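Local coordinates for protein mini spindles (Drosophila melanogaster, PDB 5VJC) that probably binds tubulin through its TOG domains and so promotes microtubule dynamics and mitotic spindle formation, at residues L42-V51 and N88-L98; A211-I219 and A230-F238. One frame throughout, in Å; residues are numbered along the deposited sequence.

Contact 1 of 2, residues L42-V51 and N88-L98; sequences LRDQMMTANV and NLDLILKWLTL
L42 straddles the backbone of helix 89-99 with its two methyls. CD1 lies 3.7 Å from CB of K94, and CD2 sits 3.6 Å from CA of W95 and also touches CD1 of L98. Its CG is anti to the backbone N (chi1 -178°), which carries both methyls across to the partner helix. L91 reaches back from helix 89-99. Its CD1 packs on CB of A49 at 3.7 Å, and CD2 lies 3.8 Å from CB of Q45 and meets CD1 of L42. M46, extended beyond CG, lies alongside L91 but points the opposite way, and its CE ends 3.9 Å from CB of W95, oblique to the indole. The segments 42-48 and 89-98 run nearly antiparallel, at 151°, their axes 10.6 Å apart at the closest. This is helix pairing in the N-terminal part of an alpha-helical TOG domain.

A few polar atoms are buried alongside the apolar contacts. K94 NZ gives a weak bond to OE1 of Q45 at 3.4 Å, and one water is shared by NE2 of Q45 and, weakly, NZ of K94. A second water donates to A49 O and to OD1 of N88, while ND2 of N88 bonds A84 O and C9 O. The indole NE1 of W95 is held by M59 O. The chemistry implies an interface held mainly by apolar packing, with a weak lysine-amide bond and waters serving the buried polar atoms.

Contact 2 of 2, residues A211-I219 and A230-F238; sequences AVREIARQI and ALNCIVQVF
Apolar contacts carry the whole interface, and I234 is central to them. Its CD1 reaches the surface of helix 209-217 and lies 3.6 Å from CG2 of I215. The same methyl is 4.1 Å from CG1 of V212 and 4.2 Å from CB of A216, so it lies against three residues of this helix. I215 and I234 lie side by side, pointing opposite ways. Both have CG1 anti to the carbonyl carbon (chi1 -71° in I215, -67° in I234), and in I215 this leaves CG2 beside its own carbonyl carbon, where it meets I234. Nearer the turn, I219 packs on L231. The two side chains are roughly perpendicular, and CG2 and CD1 of I219 both rest on CD2 of L231. CD1 of I219 also reaches CG1 of I234, at 4.1 Å.

These are consecutive helices of a HEAT-repeat protein, folded back on each other as a nearly antiparallel hairpin. The axes of 211-217 and 230-238 pass 9.0 Å apart at an angle of 147°. The backbones come nearest by the turn, where CA of I219 and CA of A230 are 5.3 Å apart.

A230 fits this close approach, as its side chain is a single methyl. CB lies 3.6 Å from CB of Q218 and also touches CG1 of I219 and the backbone O of I215. Of Q218, CB makes the contact; the chain then turns off and takes the amide elsewhere.

Sulfur makes a further contact. SG of C233 is 3.9 Å from CD1 of I215 and equally near its CG2. No hydrogen bond crosses between the segments. Beyond them, helix 254-264 packs on I234 through L260, and helix 185-202 meets C233 through T196 and V237 through I199.

Contacts 1 and 2 lie on opposite sides of the chain's centre, with their centres 39 Å apart, and they do not touch. They share no helix. Both are buried helix pairs, nearly antiparallel, with similar amounts of surface hidden. Contact 2 joins neighbours in sequence, with 10 residues between its segments. The segments of contact 1 have 36 residues between them, most of them helical. Its axes are also wider apart, in keeping with the larger side chains between them. The chemistry differs too. Contact 1 adds a weak lysine-amide bond and two waters to its apolar core, whereas contact 2 has no polar bond across it.

Contact 1 of 2, residues L42-V51 and N88-L98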
loop_
_atom_site.group_PDB
_atom_site.type_symbol
_atom_site.label_atom_id
_atom_site.label_comp_id
_atom_site.label_asym_id
_atom_site.label_seq_id
_atom_site.Cartn_x
_atom_site.Cartn_y
_atom_site.Cartn_z
ATOM N N LEU A 42 13.122 -13.801 -5.238
ATOM C CA LEU A 42 12.186 -13.398 -6.294
ATOM C C LEU A 42 12.689 -13.828 -7.688
ATOM O O LEU A 42 11.904 -14.263 -8.545
ATOM C CB LEU A 42 11.954 -11.883 -6.278
ATOM C CG LEU A 42 10.953 -11.381 -7.314
ATOM C CD1 LEU A 42 9.567 -11.996 -7.068
ATOM C CD2 LEU A 42 10.876 -9.842 -7.279
ATOM N N ARG A 43 13.980 -13.667 -7.930
ATOM C CA ARG A 43 14.512 -14.055 -9.225
ATOM C C ARG A 43 14.395 -15.584 -9.418
ATOM O O ARG A 43 13.997 -16.050 -10.479
ATOM C CB ARG A 43 15.965 -13.593 -9.380
ATOM C CG ARG A 43 16.504 -13.855 -10.789
ATOM C CD ARG A 43 17.955 -13.360 -11.015
ATOM N NE ARG A 43 18.278 -13.522 -12.435
ATOM C CZ ARG A 43 18.933 -12.630 -13.179
ATOM N NH1 ARG A 43 19.375 -11.494 -12.637
ATOM N NH2 ARG A 43 19.151 -12.883 -14.470
ATOM N N ASP A 44 14.716 -16.344 -8.376
ATOM C CA ASP A 44 14.509 -17.803 -8.380
ATOM C C ASP A 44 13.073 -18.184 -8.739
ATOM O O ASP A 44 12.835 -19.017 -9.624
ATOM C CB ASP A 44 14.867 -18.385 -7.011
ATOM C CG ASP A 44 16.373 -18.586 -6.835
ATOM O OD1 ASP A 44 17.124 -18.207 -7.756
ATOM O OD2 ASP A 44 16.807 -19.110 -5.778
ATOM N N GLN A 45 12.108 -17.558 -8.064
ATOM C CA GLN A 45 10.698 -17.856 -8.295
ATOM C C GLN A 45 10.251 -17.472 -9.692
ATOM O O GLN A 45 9.423 -18.157 -10.283
ATOM C CB GLN A 45 9.814 -17.145 -7.271
ATOM C CG GLN A 45 9.924 -17.724 -5.865
ATOM C CD GLN A 45 9.013 -17.005 -4.898
ATOM O OE1 GLN A 45 8.843 -15.779 -4.986
ATOM N NE2 GLN A 45 8.400 -17.753 -3.987
ATOM N N MET A 46 10.781 -16.373 -10.222
ATOM C CA MET A 46 10.402 -15.978 -11.580
ATOM C C MET A 46 10.987 -16.963 -12.589
ATOM O O MET A 46 10.347 -17.289 -13.595
ATOM C CB MET A 46 10.875 -14.567 -11.905
ATOM C CG MET A 46 10.018 -13.458 -11.288
ATOM S SD MET A 46 10.709 -11.889 -11.794
ATOM C CE MET A 46 9.556 -10.754 -10.974
ATOM N N MET A 47 12.215 -17.401 -12.321
ATOM C CA MET A 47 12.865 -18.436 -13.135
ATOM C C MET A 47 11.962 -19.658 -13.221
ATOM O O MET A 47 11.521 -20.049 -14.298
ATOM C CB MET A 47 14.224 -18.830 -12.545
ATOM C CG MET A 47 15.326 -17.821 -12.745
ATOM S SD MET A 47 15.844 -17.681 -14.466
ATOM C CE MET A 47 17.136 -16.434 -14.336
ATOM N N THR A 48 11.673 -20.226 -12.058
ATOM C CA THR A 48 10.788 -21.387 -11.921
ATOM C C THR A 48 9.429 -21.200 -12.595
ATOM O O THR A 48 8.857 -22.153 -13.138
ATOM C CB THR A 48 10.589 -21.712 -10.436
ATOM O OG1 THR A 48 11.865 -22.008 -9.848
ATOM C CG2 THR A 48 9.633 -22.882 -10.228
ATOM N N ALA A 49 8.922 -19.968 -12.590
ATOM C CA ALA A 49 7.616 -19.678 -13.186
ATOM C C ALA A 49 7.654 -19.471 -14.713
ATOM O O ALA A 49 6.633 -19.174 -15.311
ATOM C CB ALA A 49 6.994 -18.439 -12.504
ATOM N N ASN A 50 8.815 -19.658 -15.345
ATOM C CA ASN A 50 8.953 -19.411 -16.789
ATOM C C ASN A 50 8.656 -17.966 -17.205
ATOM O O ASN A 50 8.197 -17.702 -18.321
ATOM C CB ASN A 50 8.058 -20.352 -17.601
ATOM C CG ASN A 50 8.509 -21.805 -17.515
ATOM O OD1 ASN A 50 9.706 -22.101 -17.491
ATOM N ND2 ASN A 50 7.549 -22.711 -17.450
ATOM N N VAL A 51 8.905 -17.024 -16.310
ATOM C CA VAL A 51 8.908 -15.622 -16.727
ATOM C C VAL A 51 10.015 -15.469 -17.784
ATOM O O VAL A 51 11.105 -16.009 -17.610
ATOM C CB VAL A 51 9.144 -14.674 -15.535
ATOM C CG1 VAL A 51 9.401 -13.252 -16.013
ATOM C CG2 VAL A 51 7.927 -14.729 -14.595
ATOM N N ASN A 88 0.706 -14.586 -12.571
ATOM C CA ASN A 88 1.992 -14.166 -12.039
ATOM C C ASN A 88 1.885 -12.904 -11.162
ATOM O O ASN A 88 2.887 -12.273 -10.853
ATOM C CB ASN A 88 2.978 -13.939 -13.186
ATOM C CG ASN A 88 3.301 -15.223 -13.937
ATOM O OD1 ASN A 88 4.246 -15.914 -13.594
ATOM N ND2 ASN A 88 2.510 -15.540 -14.961
ATOM N N LEU A 89 0.670 -12.571 -10.738
ATOM C CA LEU A 89 0.439 -11.317 -10.015
ATOM C C LEU A 89 1.351 -11.130 -8.809
ATOM O O LEU A 89 1.887 -10.038 -8.584
ATOM C CB LEU A 89 -1.025 -11.234 -9.546
ATOM C CG LEU A 89 -1.407 -9.976 -8.745
ATOM C CD1 LEU A 89 -1.212 -8.675 -9.572
ATOM C CD2 LEU A 89 -2.860 -10.092 -8.194
ATOM N N ASP A 90 1.493 -12.194 -8.022
ATOM C CA ASP A 90 2.273 -12.140 -6.790
ATOM C C ASP A 90 3.740 -11.775 -7.073
ATOM O O ASP A 90 4.345 -10.973 -6.337
ATOM C CB ASP A 90 2.156 -13.480 -6.022
ATOM C CG ASP A 90 2.694 -14.685 -6.821
ATOM O OD1 ASP A 90 2.306 -14.856 -7.999
ATOM O OD2 ASP A 90 3.509 -15.461 -6.259
ATOM N N LEU A 91 4.301 -12.318 -8.157
ATOM C CA LEU A 91 5.676 -12.008 -8.556
ATOM C C LEU A 91 5.802 -10.548 -8.998
ATOM O O LEU A 91 6.781 -9.873 -8.682
ATOM C CB LEU A 91 6.133 -12.921 -9.709
ATOM C CG LEU A 91 6.031 -14.425 -9.400
ATOM C CD1 LEU A 91 6.320 -15.280 -10.655
ATOM C CD2 LEU A 91 7.020 -14.726 -8.295
ATOM N N ILE A 92 4.822 -10.084 -9.757
ATOM C CA ILE A 92 4.868 -8.711 -10.273
ATOM C C ILE A 92 4.694 -7.693 -9.140
ATOM O O ILE A 92 5.390 -6.669 -9.121
ATOM C CB ILE A 92 3.799 -8.468 -11.350
ATOM C CG1 ILE A 92 4.065 -9.350 -12.581
ATOM C CG2 ILE A 92 3.780 -7.009 -11.771
ATOM C CD1 ILE A 92 5.476 -9.241 -13.109
ATOM N N LEU A 93 3.785 -7.977 -8.201
ATOM C CA LEU A 93 3.611 -7.110 -7.039
ATOM C C LEU A 93 4.912 -7.058 -6.239
ATOM O O LEU A 93 5.350 -5.969 -5.845
ATOM C CB LEU A 93 2.437 -7.565 -6.148
ATOM C CG LEU A 93 1.033 -7.442 -6.771
ATOM C CD1 LEU A 93 -0.044 -7.994 -5.851
ATOM C CD2 LEU A 93 0.703 -5.958 -7.171
ATOM N N LYS A 94 5.535 -8.221 -6.017
ATOM C CA LYS A 94 6.819 -8.278 -5.305
ATOM C C LYS A 94 7.892 -7.458 -5.995
ATOM O O LYS A 94 8.667 -6.758 -5.331
ATOM C CB LYS A 94 7.320 -9.716 -5.155
ATOM C CG LYS A 94 6.597 -10.525 -4.088
ATOM C CD LYS A 94 7.073 -11.989 -4.061
ATOM C CE LYS A 94 6.405 -12.732 -2.907
ATOM N NZ LYS A 94 6.861 -14.153 -2.808
ATOM N N TRP A 95 7.958 -7.552 -7.317
ATOM C CA TRP A 95 8.997 -6.824 -8.053
ATOM C C TRP A 95 8.788 -5.308 -7.886
ATOM O O TRP A 95 9.744 -4.554 -7.762
ATOM C CB TRP A 95 9.002 -7.188 -9.544
ATOM C CG TRP A 95 10.042 -6.412 -10.320
ATOM C CD1 TRP A 95 11.399 -6.598 -10.290
ATOM C CD2 TRP A 95 9.810 -5.312 -11.217
ATOM N NE1 TRP A 95 12.021 -5.681 -11.114
ATOM C CE2 TRP A 95 11.069 -4.890 -11.699
ATOM C CE3 TRP A 95 8.659 -4.653 -11.672
ATOM C CZ2 TRP A 95 11.209 -3.834 -12.594
ATOM C CZ3 TRP A 95 8.803 -3.596 -12.565
ATOM C CH2 TRP A 95 10.063 -3.201 -13.016
ATOM N N LEU A 96 7.536 -4.877 -7.871
ATOM C CA LEU A 96 7.272 -3.454 -7.698
ATOM C C LEU A 96 7.614 -3.006 -6.272
ATOM O O LEU A 96 8.143 -1.913 -6.095
ATOM C CB LEU A 96 5.822 -3.127 -8.075
ATOM C CG LEU A 96 5.682 -3.318 -9.594
ATOM C CD1 LEU A 96 4.248 -3.543 -10.011
ATOM C CD2 LEU A 96 6.329 -2.122 -10.359
ATOM N N THR A 97 7.372 -3.849 -5.270
ATOM C CA THR A 97 7.717 -3.473 -3.899
ATOM C C THR A 97 9.226 -3.209 -3.777
ATOM O O THR A 97 9.639 -2.350 -2.992
ATOM C CB THR A 97 7.303 -4.536 -2.838
ATOM O OG1 THR A 97 8.099 -5.722 -2.970
ATOM C CG2 THR A 97 5.788 -4.878 -2.922
ATOM N N LEU A 98 10.051 -3.921 -4.551
ATOM C CA LEU A 98 11.485 -3.599 -4.561
ATOM C C LEU A 98 11.753 -2.211 -5.151
ATOM O O LEU A 98 12.547 -1.451 -4.618
ATOM C CB LEU A 98 12.273 -4.653 -5.338
ATOM C CG LEU A 98 12.195 -6.065 -4.779
ATOM C CD1 LEU A 98 12.911 -6.998 -5.753
ATOM C CD2 LEU A 98 12.828 -6.159 -3.374
HETATM O O HOH W 1 6.175 -17.074 -2.256
HETATM O O HOH W 2 5.515 -16.493 -16.023
#

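Contact 2 of 2, residues A211-I219 and A230-F238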
loop_
_atom_site.group_PDB
_atom_site.type_symbol
_atom_site.label_atom_id
_atom_site.label_comp_id
_atom_site.label_asym_id
_atom_site.label_seq_id
_atom_site.Cartn_x
_atom_site.Cartn_y
_atom_site.Cartn_z
ATOM N N ALA A 211 -8.032 2.395 17.835
ATOM C CA ALA A 211 -7.479 3.181 16.741
ATOM C C ALA A 211 -7.768 4.657 16.977
ATOM O O ALA A 211 -6.914 5.508 16.746
ATOM C CB ALA A 211 -8.039 2.720 15.402
ATOM N N VAL A 212 -8.976 4.956 17.452
ATOM C CA VAL A 212 -9.345 6.325 17.775
ATOM C C VAL A 212 -8.369 6.949 18.777
ATOM O O VAL A 212 -7.950 8.094 18.626
ATOM C CB VAL A 212 -10.763 6.407 18.364
ATOM C CG1 VAL A 212 -11.070 7.836 18.757
ATOM C CG2 VAL A 212 -11.788 5.876 17.367
ATOM N N ARG A 213 -8.047 6.179 19.808
ATOM C CA ARG A 213 -7.070 6.548 20.828
ATOM C C ARG A 213 -5.752 6.938 20.169
ATOM O O ARG A 213 -5.229 8.047 20.345
ATOM C CB ARG A 213 -6.860 5.363 21.771
ATOM C CG ARG A 213 -6.318 5.681 23.148
ATOM C CD ARG A 213 -6.699 4.551 24.114
ATOM N NE ARG A 213 -7.977 3.917 23.770
ATOM C CZ ARG A 213 -8.167 2.601 23.639
ATOM N NH1 ARG A 213 -7.154 1.753 23.800
ATOM N NH2 ARG A 213 -9.374 2.132 23.341
ATOM N N GLU A 214 -5.253 5.992 19.386
ATOM C CA GLU A 214 -4.022 6.120 18.617
ATOM C C GLU A 214 -4.021 7.371 17.737
ATOM O O GLU A 214 -3.053 8.130 17.738
ATOM C CB GLU A 214 -3.837 4.855 17.774
ATOM C CG GLU A 214 -2.460 4.663 17.180
ATOM C CD GLU A 214 -1.378 4.610 18.236
ATOM O OE1 GLU A 214 -1.676 4.137 19.360
ATOM O OE2 GLU A 214 -0.240 5.053 17.944
ATOM N N ILE A 215 -5.112 7.598 17.008
ATOM C CA ILE A 215 -5.225 8.776 16.143
ATOM C C ILE A 215 -5.138 10.065 16.959
ATOM O O ILE A 215 -4.476 11.033 16.552
ATOM C CB ILE A 215 -6.554 8.774 15.340
ATOM C CG1 ILE A 215 -6.532 7.682 14.255
ATOM C CG2 ILE A 215 -6.789 10.138 14.701
ATOM C CD1 ILE A 215 -7.941 7.221 13.801
ATOM N N ALA A 216 -5.801 10.069 18.117
ATOM C CA ALA A 216 -5.880 11.275 18.946
ATOM C C ALA A 216 -4.508 11.693 19.505
ATOM O O ALA A 216 -4.222 12.887 19.635
ATOM C CB ALA A 216 -6.889 11.068 20.087
ATOM N N ARG A 217 -3.660 10.711 19.802
ATOM C CA ARG A 217 -2.296 10.973 20.251
ATOM C C ARG A 217 -1.535 11.902 19.302
ATOM O O ARG A 217 -0.669 12.666 19.732
ATOM C CB ARG A 217 -1.522 9.662 20.403
ATOM C CG ARG A 217 -1.892 8.851 21.628
ATOM C CD ARG A 217 -1.086 7.560 21.680
ATOM N NE ARG A 217 -1.389 6.749 22.862
ATOM C CZ ARG A 217 -0.821 6.919 24.056
ATOM N NH1 ARG A 217 0.086 7.876 24.237
ATOM N NH2 ARG A 217 -1.157 6.133 25.071
ATOM N N GLN A 218 -1.872 11.841 18.015
ATOM C CA GLN A 218 -1.176 12.618 16.993
ATOM C C GLN A 218 -1.537 14.105 17.021
ATOM O O GLN A 218 -0.931 14.918 16.316
ATOM C CB GLN A 218 -1.477 12.043 15.604
ATOM C CG GLN A 218 -1.095 10.588 15.457
ATOM C CD GLN A 218 0.401 10.390 15.520
ATOM O OE1 GLN A 218 1.162 11.199 14.996
ATOM N NE2 GLN A 218 0.834 9.335 16.181
ATOM N N ILE A 219 -2.534 14.465 17.818
ATOM C CA ILE A 219 -2.971 15.853 17.856
ATOM C C ILE A 219 -1.897 16.742 18.492
ATOM O O ILE A 219 -1.721 17.896 18.100
ATOM C CB ILE A 219 -4.313 15.989 18.599
ATOM C CG1 ILE A 219 -5.432 15.380 17.745
ATOM C CG2 ILE A 219 -4.629 17.448 18.883
ATOM C CD1 ILE A 219 -6.800 15.361 18.421
ATOM N N ALA A 230 -4.664 15.016 12.280
ATOM C CA ALA A 230 -5.234 14.203 13.345
ATOM C C ALA A 230 -6.556 14.813 13.830
ATOM O O ALA A 230 -7.516 14.090 14.120
ATOM C CB ALA A 230 -4.253 14.057 14.490
ATOM N N LEU A 231 -6.593 16.139 13.906
ATOM C CA LEU A 231 -7.803 16.863 14.292
ATOM C C LEU A 231 -8.946 16.595 13.326
ATOM O O LEU A 231 -10.050 16.270 13.748
ATOM C CB LEU A 231 -7.535 18.363 14.362
ATOM C CG LEU A 231 -6.680 18.839 15.538
ATOM C CD1 LEU A 231 -6.320 20.307 15.377
ATOM C CD2 LEU A 231 -7.415 18.582 16.849
ATOM N N ASN A 232 -8.681 16.753 12.031
ATOM C CA ASN A 232 -9.692 16.474 11.012
ATOM C C ASN A 232 -10.200 15.062 11.118
ATOM O O ASN A 232 -11.382 14.795 10.886
ATOM C CB ASN A 232 -9.144 16.722 9.613
ATOM C CG ASN A 232 -9.046 18.186 9.293
ATOM O OD1 ASN A 232 -9.765 19.003 9.872
ATOM N ND2 ASN A 232 -8.159 18.537 8.374
ATOM N N CYS A 233 -9.315 14.154 11.512
ATOM C CA CYS A 233 -9.694 12.761 11.584
ATOM C C CYS A 233 -10.594 12.498 12.794
ATOM O O CYS A 233 -11.579 11.767 12.688
ATOM C CB CYS A 233 -8.458 11.859 11.623
ATOM S SG CYS A 233 -8.901 10.128 11.434
ATOM N N ILE A 234 -10.273 13.102 13.933
ATOM C CA ILE A 234 -11.086 12.908 15.132
ATOM C C ILE A 234 -12.438 13.604 14.960
ATOM O O ILE A 234 -13.458 13.092 15.415
ATOM C CB ILE A 234 -10.362 13.420 16.398
ATOM C CG1 ILE A 234 -9.147 12.541 16.678
ATOM C CG2 ILE A 234 -11.282 13.388 17.617
ATOM C CD1 ILE A 234 -9.485 11.067 16.837
ATOM N N VAL A 235 -12.441 14.742 14.271
ATOM C CA VAL A 235 -13.682 15.439 13.950
ATOM C C VAL A 235 -14.636 14.531 13.160
ATOM O O VAL A 235 -15.826 14.435 13.463
ATOM C CB VAL A 235 -13.414 16.731 13.139
ATOM C CG1 VAL A 235 -14.680 17.202 12.435
ATOM C CG2 VAL A 235 -12.862 17.825 14.042
ATOM N N GLN A 236 -14.097 13.849 12.157
ATOM C CA GLN A 236 -14.891 12.930 11.361
ATOM C C GLN A 236 -15.406 11.812 12.243
ATOM O O GLN A 236 -16.567 11.375 12.112
ATOM C CB GLN A 236 -14.065 12.384 10.195
ATOM C CG GLN A 236 -14.735 11.282 9.429
ATOM C CD GLN A 236 -16.020 11.736 8.751
ATOM O OE1 GLN A 236 -16.006 12.609 7.886
ATOM N NE2 GLN A 236 -17.138 11.150 9.160
ATOM N N VAL A 237 -14.564 11.354 13.164
ATOM C CA VAL A 237 -15.013 10.351 14.116
ATOM C C VAL A 237 -16.158 10.944 14.955
ATOM O O VAL A 237 -17.126 10.245 15.269
ATOM C CB VAL A 237 -13.869 9.858 15.027
ATOM C CG1 VAL A 237 -14.399 8.953 16.101
ATOM C CG2 VAL A 237 -12.812 9.114 14.205
ATOM N N PHE A 238 -16.068 12.236 15.278
ATOM C CA PHE A 238 -17.094 12.861 16.113
ATOM C C PHE A 238 -18.463 12.885 15.413
ATOM O O PHE A 238 -19.482 12.595 16.034
ATOM C CB PHE A 238 -16.685 14.281 16.515
ATOM C CG PHE A 238 -17.721 14.991 17.349
ATOM C CD1 PHE A 238 -18.082 14.496 18.603
ATOM C CD2 PHE A 238 -18.343 16.142 16.883
ATOM C CE1 PHE A 238 -19.038 15.142 19.378
ATOM C CE2 PHE A 238 -19.304 16.787 17.653
ATOM C CZ PHE A 238 -19.648 16.284 18.903
#